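Local coordinates for protein dihydrodipicolinate synthase (Bacillus anthracis, PDB 1XKY) that probably catalyses the condensation of pyruvate with aspartate semialdehyde in lysine biosynthesis, working as a tetramer of TIM-barrel subunits, at residues K37-L42 with R72-V77; E66-Y71 with T100-E105; H94-L99 with Y127-A132; G200-A205 with Q226-A231; D252-A257 with V290-V295. All coordinates share one frame; numbering follows the deposited sequence.

Contact 1 of 5, residues K37-L42 with R72-V77; sequences KLVNYL and RHVVSV
Val39 and Val77 join two successive helices in the outer layer of a TIM barrel, each lying against the parallel strands that it helps to enclose. The short segments 37-42 and 72-77 pass 10.2 Å apart at their axes and run broadly the same way, with a signed crossing angle of -47°. Val39 and Val77 have the nearest CA atoms, and both direct their side chains into the gap. The branch that does most of the touching is CG1 of Val77: it meets Val39 CG1 at 3.8 Å. Val77 CG1 also lies 4.0 Å from Val39 CB, close to the branch point. In both valines CG1 stands anti to the backbone N (chi1 168° for Val39), which carries this methyl out beside the carbonyl carbon. The second methyl, Val39 CG2, turns instead to Val74 CG1, more loosely at 4.3 Å. A compact, beta-branched residue suits this place, since its two methyls can serve two neighbours one helical turn apart. The other branch of Val77, CG2, sits over one face of the His73 ring, near its rim. At the border Asn40 lays ND2 against Val77 CG1 at 4.0 Å, while its OD1 is hydrogen-bonded to Arg81, whose guanidinium also binds the carbonyl oxygen of Val77. His73 reaches back by a hydrogen bond to Thr36 on helix 32-44. Beneath the valines lies the barrel wall: Val39 rests on Ile50 of strand 49-52, and Val74 on Val52 and on Val84 of strand 84-87.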
# COMPACT_ATOMS: atom_id res chain seq x y z
N LYS A 37 30.60 -25.66 11.98
CA LYS A 37 30.97 -25.67 10.57
C LYS A 37 30.52 -24.39 9.87
O LYS A 37 31.30 -23.78 9.12
CB LYS A 37 30.38 -26.89 9.86
CG LYS A 37 30.95 -27.13 8.47
CD LYS A 37 30.14 -28.16 7.67
CE LYS A 37 30.44 -29.60 8.07
NZ LYS A 37 29.55 -30.09 9.16
N LEU A 38 29.29 -23.97 10.14
CA LEU A 38 28.71 -22.79 9.48
C LEU A 38 29.44 -21.51 9.87
O LEU A 38 29.72 -20.68 9.01
CB LEU A 38 27.22 -22.66 9.81
CG LEU A 38 26.53 -21.39 9.27
CD1 LEU A 38 26.59 -21.36 7.76
CD2 LEU A 38 25.09 -21.31 9.75
N VAL A 39 29.71 -21.34 11.16
CA VAL A 39 30.42 -20.15 11.66
C VAL A 39 31.80 -20.02 10.99
O VAL A 39 32.16 -18.94 10.51
CB VAL A 39 30.57 -20.17 13.19
CG1 VAL A 39 31.55 -19.10 13.66
CG2 VAL A 39 29.21 -19.96 13.86
N ASN A 40 32.54 -21.12 10.94
CA ASN A 40 33.87 -21.10 10.31
C ASN A 40 33.81 -20.80 8.82
O ASN A 40 34.63 -20.03 8.29
CB ASN A 40 34.61 -22.41 10.58
CG ASN A 40 35.13 -22.48 12.00
OD1 ASN A 40 35.77 -21.54 12.48
ND2 ASN A 40 34.85 -23.58 12.69
N TYR A 41 32.83 -21.41 8.15
CA TYR A 41 32.58 -21.13 6.74
C TYR A 41 32.33 -19.63 6.50
O TYR A 41 32.96 -19.01 5.62
CB TYR A 41 31.40 -21.97 6.22
CG TYR A 41 30.94 -21.51 4.85
CD1 TYR A 41 31.55 -21.97 3.70
CD2 TYR A 41 29.92 -20.57 4.73
CE1 TYR A 41 31.15 -21.53 2.44
CE2 TYR A 41 29.50 -20.12 3.48
CZ TYR A 41 30.12 -20.60 2.33
OH TYR A 41 29.71 -20.15 1.08
N LEU A 42 31.44 -19.03 7.27
CA LEU A 42 31.10 -17.62 7.08
C LEU A 42 32.32 -16.72 7.24
O LEU A 42 32.57 -15.85 6.39
CB LEU A 42 29.98 -17.17 8.03
CG LEU A 42 28.62 -17.83 7.77
CD1 LEU A 42 27.63 -17.44 8.87
CD2 LEU A 42 28.09 -17.48 6.39
N ARG A 72 26.05 -18.81 23.46
CA ARG A 72 27.24 -19.28 24.16
C ARG A 72 28.15 -20.09 23.23
O ARG A 72 29.36 -19.89 23.21
CB ARG A 72 26.85 -20.11 25.38
CG ARG A 72 28.00 -20.59 26.21
CD ARG A 72 27.56 -21.61 27.25
NE ARG A 72 26.80 -21.00 28.34
CZ ARG A 72 25.50 -21.15 28.56
NH1 ARG A 72 24.74 -21.90 27.77
NH2 ARG A 72 24.95 -20.53 29.61
N HIS A 73 27.55 -20.98 22.44
CA HIS A 73 28.33 -21.79 21.51
C HIS A 73 28.99 -20.95 20.42
O HIS A 73 30.16 -21.15 20.09
CB HIS A 73 27.44 -22.85 20.87
CG HIS A 73 28.18 -23.73 19.91
ND1 HIS A 73 29.07 -24.69 20.34
CD2 HIS A 73 28.19 -23.78 18.56
CE1 HIS A 73 29.58 -25.32 19.28
NE2 HIS A 73 29.06 -24.78 18.19
N VAL A 74 28.23 -20.01 19.86
CA VAL A 74 28.75 -19.16 18.80
C VAL A 74 29.87 -18.26 19.33
O VAL A 74 30.88 -18.07 18.66
CB VAL A 74 27.62 -18.32 18.14
CG1 VAL A 74 28.19 -17.35 17.13
CG2 VAL A 74 26.58 -19.24 17.48
N VAL A 75 29.72 -17.74 20.54
CA VAL A 75 30.79 -16.98 21.19
C VAL A 75 32.06 -17.84 21.29
O VAL A 75 33.17 -17.37 20.99
CB VAL A 75 30.35 -16.46 22.59
CG1 VAL A 75 31.55 -16.07 23.46
CG2 VAL A 75 29.39 -15.29 22.43
N SER A 76 31.90 -19.09 21.71
CA SER A 76 33.01 -20.04 21.83
C SER A 76 33.72 -20.30 20.50
O SER A 76 34.93 -20.21 20.41
CB SER A 76 32.51 -21.37 22.42
OG SER A 76 33.56 -22.33 22.45
N VAL A 77 32.95 -20.63 19.47
CA VAL A 77 33.52 -20.96 18.16
C VAL A 77 34.17 -19.73 17.53
O VAL A 77 35.29 -19.81 17.02
CB VAL A 77 32.46 -21.57 17.20
CG1 VAL A 77 33.05 -21.81 15.81
CG2 VAL A 77 31.93 -22.87 17.76

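Contact 2 of 5, residues E66-Y71 with T100-E105; sequences EKVALY and TKKATE
Tyr71 touches Ala103 and Val68 touches Lys102 where the backbones of helices 64-78 and 93-105 come close, the CA atoms of Val68 and Ala103 being 6.2 Å apart. The single methyl of Ala103 permits so near an approach. Tyr71 leans on this methyl obliquely, with Tyr71 CD2 at 3.8 Å from Ala103 CB. CE2 of the same ring is just as near, so the methyl lies beside one CD2-CE2 bond. The tyrosine reaches this spot with CG beside its backbone N and anti to its carbonyl carbon (chi1 -56°), which folds the ring back over its own helix. There Lys67 O sits 3.1 Å above one face of the Tyr71 ring, toward the rim. These helices are consecutive members of the barrel's outer layer, and strand 84-87 comes between them in the chain, as in the repeating beta/alpha units of a TIM barrel; Ala86 of that strand lies under both Tyr71 and Ala103. Farther out, Val68 CG2 meets Lys102 CB at 3.8 Å, the two side chains crossing at about a right angle. Lysine fits this border position because its aliphatic root packs on the valine while the chain leads its amine away, toward a weak, long ion pair with Asp98. Away from the interface, Thr104 OG1 is hydrogen-bonded to Thr100 O and to Thr137.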
# COMPACT_ATOMS: atom_id res chain seq x y z
N GLU A 66 17.29 -22.23 24.55
CA GLU A 66 17.95 -22.51 23.26
C GLU A 66 18.76 -21.32 22.74
O GLU A 66 19.91 -21.48 22.30
CB GLU A 66 16.90 -22.93 22.22
CG GLU A 66 16.43 -24.36 22.40
CD GLU A 66 15.33 -24.76 21.44
OE1 GLU A 66 14.43 -23.95 21.15
OE2 GLU A 66 15.36 -25.92 20.99
N LYS A 67 18.17 -20.13 22.83
CA LYS A 67 18.84 -18.91 22.41
C LYS A 67 20.17 -18.74 23.15
O LYS A 67 21.20 -18.56 22.53
CB LYS A 67 17.94 -17.70 22.61
CG LYS A 67 16.76 -17.65 21.65
CD LYS A 67 15.84 -16.48 21.97
CE LYS A 67 14.66 -16.45 21.03
NZ LYS A 67 13.62 -15.51 21.47
N VAL A 68 20.12 -18.83 24.48
CA VAL A 68 21.31 -18.62 25.32
C VAL A 68 22.39 -19.68 25.06
O VAL A 68 23.56 -19.35 24.99
CB VAL A 68 20.94 -18.58 26.84
CG1 VAL A 68 22.20 -18.52 27.72
CG2 VAL A 68 20.00 -17.40 27.15
N ALA A 69 21.99 -20.94 24.91
CA ALA A 69 22.93 -22.00 24.53
C ALA A 69 23.58 -21.71 23.17
O ALA A 69 24.79 -21.90 22.99
CB ALA A 69 22.23 -23.35 24.51
N LEU A 70 22.76 -21.26 22.23
CA LEU A 70 23.22 -20.90 20.89
C LEU A 70 24.20 -19.73 20.93
O LEU A 70 25.24 -19.77 20.26
CB LEU A 70 22.03 -20.57 19.98
CG LEU A 70 22.35 -20.27 18.51
CD1 LEU A 70 22.99 -21.46 17.83
CD2 LEU A 70 21.08 -19.83 17.76
N TYR A 71 23.87 -18.68 21.69
CA TYR A 71 24.77 -17.53 21.85
C TYR A 71 26.12 -18.01 22.40
O TYR A 71 27.18 -17.64 21.89
CB TYR A 71 24.23 -16.47 22.81
CG TYR A 71 22.86 -15.88 22.51
CD1 TYR A 71 22.36 -15.80 21.20
CD2 TYR A 71 22.08 -15.37 23.54
CE1 TYR A 71 21.10 -15.26 20.95
CE2 TYR A 71 20.83 -14.82 23.30
CZ TYR A 71 20.34 -14.77 22.01
OH TYR A 71 19.08 -14.22 21.79
N THR A 100 18.57 -9.96 27.28
CA THR A 100 19.73 -9.12 27.03
C THR A 100 20.80 -9.36 28.11
O THR A 100 21.99 -9.48 27.79
CB THR A 100 19.33 -7.64 26.89
OG1 THR A 100 18.51 -7.49 25.71
CG2 THR A 100 20.54 -6.74 26.77
N LYS A 101 20.36 -9.46 29.37
CA LYS A 101 21.24 -9.79 30.50
C LYS A 101 21.89 -11.14 30.28
O LYS A 101 23.09 -11.29 30.44
CB LYS A 101 20.49 -9.84 31.83
CG LYS A 101 19.72 -8.59 32.22
CD LYS A 101 20.57 -7.56 32.95
CE LYS A 101 19.73 -6.35 33.36
NZ LYS A 101 18.62 -6.71 34.28
N LYS A 102 21.08 -12.14 29.94
CA LYS A 102 21.57 -13.49 29.71
C LYS A 102 22.60 -13.55 28.58
O LYS A 102 23.64 -14.19 28.72
CB LYS A 102 20.41 -14.45 29.47
CG LYS A 102 19.63 -14.79 30.73
CD LYS A 102 18.22 -15.23 30.42
CE LYS A 102 17.59 -16.01 31.56
NZ LYS A 102 17.80 -15.33 32.87
N ALA A 103 22.31 -12.89 27.46
CA ALA A 103 23.28 -12.79 26.36
C ALA A 103 24.58 -12.10 26.82
O ALA A 103 25.67 -12.56 26.49
CB ALA A 103 22.69 -12.05 25.18
N THR A 104 24.45 -11.03 27.60
CA THR A 104 25.62 -10.31 28.10
C THR A 104 26.49 -11.24 28.95
O THR A 104 27.72 -11.24 28.84
CB THR A 104 25.21 -9.07 28.92
OG1 THR A 104 24.50 -8.15 28.09
CG2 THR A 104 26.43 -8.36 29.51
N GLU A 105 25.83 -12.05 29.79
CA GLU A 105 26.51 -12.99 30.68
C GLU A 105 27.31 -14.08 29.97
O GLU A 105 28.30 -14.56 30.52
CB GLU A 105 25.49 -13.66 31.60
CG GLU A 105 24.91 -12.76 32.68
CD GLU A 105 23.69 -13.39 33.36
OE1 GLU A 105 23.33 -14.53 33.01
OE2 GLU A 105 23.11 -12.73 34.25

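Contact 3 of 5, residues H94-L99 with Y127-A132; sequences HASIDL and YQHFKA
Ile97 and Ala132 mark the nearest backbone approach of helices 93-105 and 123-135, their CA atoms 7.7 Å apart. Isoleucine spans this gap with its long branch: CG1 is anti to the carbonyl carbon (chi1 -73°), and Ile97 CD1 ends 3.9 Å from Ala132 O. The alanine methyl lies a little farther off, with Ile97 CD1 to Ala132 CB at 4.3 Å. On the buried side Ser96 OG faces His129 CE1 at 4.0 Å, a van der Waals approach oblique to the ring. The polar partners of both groups are elsewhere. Ser96 OG takes hydrogen bonds with Ser90 N and Asn92 O, which tie the helix to the loop before it, and His129 ND1 bonds to Thr93 OG1. With these partners supplied, a hydroxyl and an imidazole can be buried at little cost. His129 CD2 also lies over a face of the Phe130 ring, while Pro280 of the second subunit packs on the histidine. The two helices flank strand 110-114 in the chain and are neighbours in the outer layer of the (beta/alpha)8 barrel, here at a point where a second subunit also packs.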
# COMPACT_ATOMS: atom_id res chain seq x y z
N HIS A 94 10.14 -6.11 29.17
CA HIS A 94 10.65 -6.83 30.34
C HIS A 94 11.42 -8.09 29.93
O HIS A 94 12.54 -8.33 30.39
CB HIS A 94 9.50 -7.19 31.29
CG HIS A 94 9.94 -7.82 32.57
ND1 HIS A 94 10.36 -7.08 33.66
CD2 HIS A 94 10.05 -9.12 32.93
CE1 HIS A 94 10.69 -7.90 34.64
NE2 HIS A 94 10.52 -9.14 34.22
N ALA A 95 10.82 -8.89 29.04
CA ALA A 95 11.47 -10.11 28.55
C ALA A 95 12.75 -9.78 27.79
O ALA A 95 13.74 -10.50 27.90
CB ALA A 95 10.52 -10.92 27.68
N SER A 96 12.74 -8.67 27.04
CA SER A 96 13.90 -8.25 26.26
C SER A 96 15.08 -7.88 27.15
O SER A 96 16.23 -8.21 26.84
CB SER A 96 13.54 -7.09 25.32
OG SER A 96 12.55 -7.46 24.37
N ILE A 97 14.81 -7.19 28.26
CA ILE A 97 15.83 -6.91 29.28
C ILE A 97 16.40 -8.22 29.86
O ILE A 97 17.61 -8.39 29.94
CB ILE A 97 15.27 -6.00 30.40
CG1 ILE A 97 15.11 -4.57 29.87
CG2 ILE A 97 16.17 -6.03 31.64
CD1 ILE A 97 14.25 -3.66 30.72
N ASP A 98 15.53 -9.15 30.24
CA ASP A 98 16.00 -10.44 30.76
C ASP A 98 16.95 -11.13 29.79
O ASP A 98 18.06 -11.50 30.17
CB ASP A 98 14.83 -11.37 31.07
CG ASP A 98 15.28 -12.62 31.80
OD1 ASP A 98 15.72 -12.51 32.96
OD2 ASP A 98 15.20 -13.72 31.21
N LEU A 99 16.52 -11.32 28.54
CA LEU A 99 17.34 -12.04 27.56
C LEU A 99 18.63 -11.29 27.24
O LEU A 99 19.67 -11.89 26.97
CB LEU A 99 16.54 -12.32 26.28
CG LEU A 99 17.18 -13.21 25.22
CD1 LEU A 99 17.56 -14.58 25.78
CD2 LEU A 99 16.25 -13.35 24.05
N TYR A 127 10.71 4.34 21.64
CA TYR A 127 11.79 5.08 22.27
C TYR A 127 12.03 4.58 23.71
O TYR A 127 13.17 4.27 24.09
CB TYR A 127 11.53 6.59 22.24
CG TYR A 127 12.60 7.33 22.97
CD1 TYR A 127 13.80 7.63 22.33
CD2 TYR A 127 12.47 7.66 24.31
CE1 TYR A 127 14.83 8.27 23.02
CE2 TYR A 127 13.47 8.29 25.00
CZ TYR A 127 14.65 8.61 24.34
OH TYR A 127 15.66 9.24 25.02
N GLN A 128 10.97 4.50 24.51
CA GLN A 128 11.10 4.02 25.89
C GLN A 128 11.53 2.55 25.96
O GLN A 128 12.28 2.15 26.85
CB GLN A 128 9.79 4.23 26.66
CG GLN A 128 9.39 5.69 26.83
CD GLN A 128 10.40 6.54 27.61
OE1 GLN A 128 10.49 7.76 27.40
NE2 GLN A 128 11.16 5.92 28.52
N HIS A 129 11.06 1.76 25.00
CA HIS A 129 11.39 0.34 24.91
C HIS A 129 12.90 0.16 24.71
O HIS A 129 13.56 -0.52 25.50
CB HIS A 129 10.57 -0.28 23.77
CG HIS A 129 11.00 -1.65 23.34
ND1 HIS A 129 10.56 -2.80 23.96
CD2 HIS A 129 11.76 -2.05 22.29
CE1 HIS A 129 11.06 -3.85 23.32
NE2 HIS A 129 11.80 -3.42 22.31
N PHE A 130 13.43 0.79 23.67
CA PHE A 130 14.84 0.64 23.30
C PHE A 130 15.75 1.27 24.35
O PHE A 130 16.79 0.72 24.70
CB PHE A 130 15.10 1.28 21.93
CG PHE A 130 14.51 0.52 20.77
CD1 PHE A 130 14.80 -0.83 20.59
CD2 PHE A 130 13.71 1.16 19.83
CE1 PHE A 130 14.28 -1.53 19.50
CE2 PHE A 130 13.18 0.47 18.74
CZ PHE A 130 13.47 -0.87 18.57
N LYS A 131 15.35 2.44 24.86
CA LYS A 131 16.08 3.11 25.94
C LYS A 131 16.23 2.23 27.17
O LYS A 131 17.33 2.11 27.73
CB LYS A 131 15.39 4.43 26.31
CG LYS A 131 16.06 5.22 27.44
CD LYS A 131 15.47 6.61 27.55
CE LYS A 131 16.15 7.43 28.61
NZ LYS A 131 15.74 7.00 29.97
N ALA A 132 15.14 1.60 27.60
CA ALA A 132 15.15 0.73 28.77
C ALA A 132 16.03 -0.51 28.61
O ALA A 132 16.72 -0.92 29.54
CB ALA A 132 13.72 0.30 29.13

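Contact 4 of 5, residues G200-A205 with Q226-A231; sequences GLTLPA and QEMIAA
Met228 places its terminal methyl between two residues of segment 200-205: CE is 3.8 Å from Leu203 CD1 and equally a neighbour of Thr202 CG2, at 3.9 Å. Leu203 CD1 also lies against the chain farther back, 3.9 Å from Met228 CG, the two side chains crossing at a slant. The chain leaves its helix extended, with CG anti to the backbone N (chi1 -173°), then bends at its last torsion (chi3 64°), which swings CE toward the threonine. Leucine holds a less usual first torsion, -131°, and turns CD1 onto the thioether. A looser touch joins Thr202 CG2 to Ile229 CD1 at 4.3 Å. Threonine is apt here because it divides its duties: the methyl faces the apolar gap, while OG1 is hydrogen-bonded to the carbonyl oxygen of Asp199, just before helix 202-207. Pro204 in the same first turn lacks an N-H, which costs nothing at a helix start. Around this core, Leu243 and Leu247 of helix 237-253 cover Met228, and His244 touches Leu203. On another flank Leu201 packs on Leu179 of the third subunit, and Pro204 meets the Pro204 of that chain. Between the two segments the chain makes strand 212-215, the eighth of the barrel. All four touching residues are buried, and their meeting is purely apolar: shape and the flexible reach of methionine, not directed bonds, hold the last helices of the barrel together.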
# COMPACT_ATOMS: atom_id res chain seq x y z
N GLY A 200 19.87 -6.50 -1.69
CA GLY A 200 19.80 -5.79 -2.96
C GLY A 200 20.15 -4.32 -2.85
O GLY A 200 20.64 -3.73 -3.80
N LEU A 201 19.87 -3.71 -1.70
CA LEU A 201 20.17 -2.30 -1.49
C LEU A 201 21.58 -2.00 -1.01
O LEU A 201 21.90 -0.83 -0.78
CB LEU A 201 19.16 -1.69 -0.51
CG LEU A 201 17.73 -1.65 -1.04
CD1 LEU A 201 16.84 -0.84 -0.09
CD2 LEU A 201 17.67 -1.08 -2.45
N THR A 202 22.44 -3.01 -0.85
CA THR A 202 23.79 -2.78 -0.31
C THR A 202 24.50 -1.62 -1.03
O THR A 202 24.94 -0.65 -0.40
CB THR A 202 24.66 -4.05 -0.42
OG1 THR A 202 24.04 -5.13 0.28
CG2 THR A 202 26.06 -3.79 0.15
N LEU A 203 24.58 -1.72 -2.36
CA LEU A 203 25.32 -0.75 -3.16
C LEU A 203 24.72 0.67 -3.11
O LEU A 203 25.42 1.62 -2.75
CB LEU A 203 25.52 -1.24 -4.60
CG LEU A 203 26.95 -1.14 -5.12
CD1 LEU A 203 27.95 -1.82 -4.15
CD2 LEU A 203 27.08 -1.73 -6.52
N PRO A 204 23.43 0.83 -3.45
CA PRO A 204 22.83 2.16 -3.33
C PRO A 204 22.80 2.72 -1.90
O PRO A 204 22.91 3.93 -1.73
CB PRO A 204 21.41 1.97 -3.89
CG PRO A 204 21.14 0.51 -3.80
CD PRO A 204 22.47 -0.16 -3.99
N ALA A 205 22.67 1.86 -0.89
CA ALA A 205 22.75 2.31 0.50
C ALA A 205 24.16 2.82 0.86
O ALA A 205 24.31 3.87 1.47
CB ALA A 205 22.34 1.19 1.45
N GLN A 226 31.90 -9.37 -1.11
CA GLN A 226 33.16 -8.77 -0.67
C GLN A 226 33.87 -8.06 -1.85
O GLN A 226 34.32 -6.92 -1.72
CB GLN A 226 34.06 -9.84 -0.05
CG GLN A 226 35.37 -9.35 0.52
CD GLN A 226 36.13 -10.47 1.20
OE1 GLN A 226 36.69 -11.35 0.54
NE2 GLN A 226 36.13 -10.45 2.52
N GLU A 227 33.94 -8.74 -2.99
CA GLU A 227 34.55 -8.16 -4.19
C GLU A 227 33.72 -6.98 -4.73
O GLU A 227 34.28 -6.01 -5.21
CB GLU A 227 34.70 -9.24 -5.28
CG GLU A 227 35.32 -8.77 -6.60
CD GLU A 227 36.83 -8.61 -6.55
OE1 GLU A 227 37.40 -8.09 -7.54
OE2 GLU A 227 37.46 -8.99 -5.56
N MET A 228 32.40 -7.09 -4.66
CA MET A 228 31.50 -6.00 -5.05
C MET A 228 31.79 -4.73 -4.26
O MET A 228 31.91 -3.64 -4.83
CB MET A 228 30.03 -6.41 -4.86
CG MET A 228 29.04 -5.40 -5.41
SD MET A 228 27.35 -5.70 -4.90
CE MET A 228 27.42 -5.47 -3.12
N ILE A 229 31.90 -4.87 -2.94
CA ILE A 229 32.14 -3.74 -2.05
C ILE A 229 33.54 -3.15 -2.25
O ILE A 229 33.70 -1.93 -2.24
CB ILE A 229 31.91 -4.13 -0.57
CG1 ILE A 229 30.42 -4.39 -0.33
CG2 ILE A 229 32.44 -3.04 0.39
CD1 ILE A 229 30.10 -4.94 1.03
N ALA A 230 34.54 -4.00 -2.46
CA ALA A 230 35.90 -3.54 -2.73
C ALA A 230 35.96 -2.75 -4.05
O ALA A 230 36.56 -1.67 -4.11
CB ALA A 230 36.85 -4.71 -2.79
N ALA A 231 35.32 -3.28 -5.08
CA ALA A 231 35.21 -2.59 -6.37
C ALA A 231 34.49 -1.26 -6.23
O ALA A 231 34.93 -0.24 -6.78
CB ALA A 231 34.50 -3.48 -7.37

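Contact 5 of 5, residues D252-A257 with V290-V295; sequences DSLFMA and VTLQSV
Ser253 OG is hydrogen-bonded to the carbonyl oxygen of Val250, one turn back in its helix, and is enclosed across the contact by two aliphatic residues. Ser253 OG has Val295 CG1 at 3.6 Å and Leu292 CD1 at 3.8 Å. The hydroxyl sits in the crowded position between backbone N and carbonyl carbon (chi1 79°), which turns it back toward the helix and satisfies its polarity there. The CB of Ser253 is then left to pack on the valine, 3.7 Å from Val295 CG1 and almost as near to CG2. A small residue is well placed at this point, where the CA atoms of Ser253 and Leu292 come within 6.1 Å of each other. The contact belongs to the helical C-terminal part that follows the barrel, joining the end region of helix 237-253 to helix 286-297. Leu254 adds the deeper layer: its CD1 meets Leu292 CD1 at 3.9 Å. With CG anti to its backbone N (chi1 173°), Leu292 extends across the gap, and its CD1 reaches both Ser253 OG and Leu254 CD1. Helix 261-269 lies against both leucines, Val263 touching Leu254 and Thr265 touching Leu292, with Leu284 also on Leu292.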
# COMPACT_ATOMS: atom_id res chain seq x y z
N ASP A 252 16.74 -12.29 -4.50
CA ASP A 252 15.33 -12.50 -4.84
C ASP A 252 14.93 -13.98 -4.74
O ASP A 252 13.85 -14.30 -4.23
CB ASP A 252 15.03 -11.97 -6.25
CG ASP A 252 14.95 -10.46 -6.31
OD1 ASP A 252 14.92 -9.80 -5.24
OD2 ASP A 252 14.91 -9.92 -7.44
N SER A 253 15.81 -14.87 -5.19
CA SER A 253 15.52 -16.31 -5.21
C SER A 253 15.45 -16.91 -3.80
O SER A 253 14.81 -17.94 -3.59
CB SER A 253 16.55 -17.06 -6.06
OG SER A 253 17.76 -17.28 -5.35
N LEU A 254 16.11 -16.24 -2.85
CA LEU A 254 16.15 -16.65 -1.44
C LEU A 254 14.93 -16.20 -0.62
O LEU A 254 14.77 -16.59 0.55
CB LEU A 254 17.44 -16.11 -0.80
CG LEU A 254 18.72 -16.95 -0.65
CD1 LEU A 254 18.76 -18.21 -1.48
CD2 LEU A 254 19.95 -16.07 -0.87
N PHE A 255 14.06 -15.39 -1.23
CA PHE A 255 12.85 -14.91 -0.57
C PHE A 255 11.57 -15.24 -1.33
O PHE A 255 10.52 -14.62 -1.07
CB PHE A 255 12.97 -13.40 -0.32
CG PHE A 255 13.99 -13.04 0.73
CD1 PHE A 255 13.62 -12.91 2.06
CD2 PHE A 255 15.31 -12.80 0.37
CE1 PHE A 255 14.56 -12.56 3.03
CE2 PHE A 255 16.27 -12.46 1.33
CZ PHE A 255 15.89 -12.34 2.67
N MET A 256 11.62 -16.19 -2.26
CA MET A 256 10.41 -16.63 -2.98
C MET A 256 9.52 -17.52 -2.11
O MET A 256 8.32 -17.62 -2.35
CB MET A 256 10.77 -17.37 -4.27
CG MET A 256 11.43 -16.51 -5.34
SD MET A 256 10.55 -14.98 -5.66
CE MET A 256 9.04 -15.59 -6.41
N ALA A 257 10.12 -18.18 -1.13
CA ALA A 257 9.39 -18.83 -0.05
C ALA A 257 9.84 -18.15 1.24
O ALA A 257 10.84 -17.42 1.24
CB ALA A 257 9.69 -20.33 -0.03
N VAL A 290 13.53 -27.03 -7.07
CA VAL A 290 13.97 -26.97 -8.47
C VAL A 290 14.14 -25.52 -8.95
O VAL A 290 15.12 -25.19 -9.63
CB VAL A 290 12.98 -27.74 -9.40
CG1 VAL A 290 13.26 -27.45 -10.88
CG2 VAL A 290 13.06 -29.24 -9.15
N THR A 291 13.21 -24.65 -8.59
CA THR A 291 13.31 -23.23 -8.93
C THR A 291 14.56 -22.57 -8.31
O THR A 291 15.29 -21.85 -9.00
CB THR A 291 12.03 -22.47 -8.50
OG1 THR A 291 10.89 -23.04 -9.18
CG2 THR A 291 12.11 -20.99 -8.83
N LEU A 292 14.79 -22.82 -7.03
CA LEU A 292 15.96 -22.30 -6.33
C LEU A 292 17.25 -22.87 -6.93
O LEU A 292 18.22 -22.15 -7.13
CB LEU A 292 15.89 -22.64 -4.84
CG LEU A 292 17.11 -22.32 -3.97
CD1 LEU A 292 17.44 -20.83 -4.02
CD2 LEU A 292 16.85 -22.78 -2.54
N GLN A 293 17.24 -24.17 -7.22
CA GLN A 293 18.40 -24.87 -7.76
C GLN A 293 18.86 -24.23 -9.07
O GLN A 293 20.06 -24.08 -9.32
CB GLN A 293 18.08 -26.34 -8.00
CG GLN A 293 19.28 -27.21 -8.35
CD GLN A 293 18.89 -28.65 -8.63
OE1 GLN A 293 17.97 -28.93 -9.41
NE2 GLN A 293 19.59 -29.58 -7.99
N SER A 294 17.91 -23.84 -9.91
CA SER A 294 18.23 -23.27 -11.21
C SER A 294 18.89 -21.90 -11.08
O SER A 294 19.75 -21.55 -11.89
CB SER A 294 17.01 -23.25 -12.12
OG SER A 294 16.76 -24.56 -12.62
N VAL A 295 18.52 -21.13 -10.06
CA VAL A 295 19.18 -19.85 -9.81
C VAL A 295 20.58 -20.08 -9.23
O VAL A 295 21.56 -19.52 -9.70
CB VAL A 295 18.36 -18.91 -8.89
CG1 VAL A 295 19.08 -17.56 -8.73
CG2 VAL A 295 16.96 -18.69 -9.46

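Overall arrangement
Contacts 1, 2 and 3 follow one another round the outer helical layer of the barrel. Contacts 1 and 2 share helix 64-78, and contacts 2 and 3 share helix 93-105, where Leu99 packs on Lys67, Val68 and Tyr71. Contact 4 lies across the chain's centre from contacts 2 and 3, about 32 and 33 Å away between centres, and is the fully buried one, close to a subunit interface. Contact 5, about 21 Å from it between centres, belongs to the C-terminal helices. The chemistry shifts: methyl groups and a thioether fill contact 4, whereas the partly buried others bring in border residues Asn40 and Lys102, or hydroxyls bonded within their own helix or to an adjoining loop.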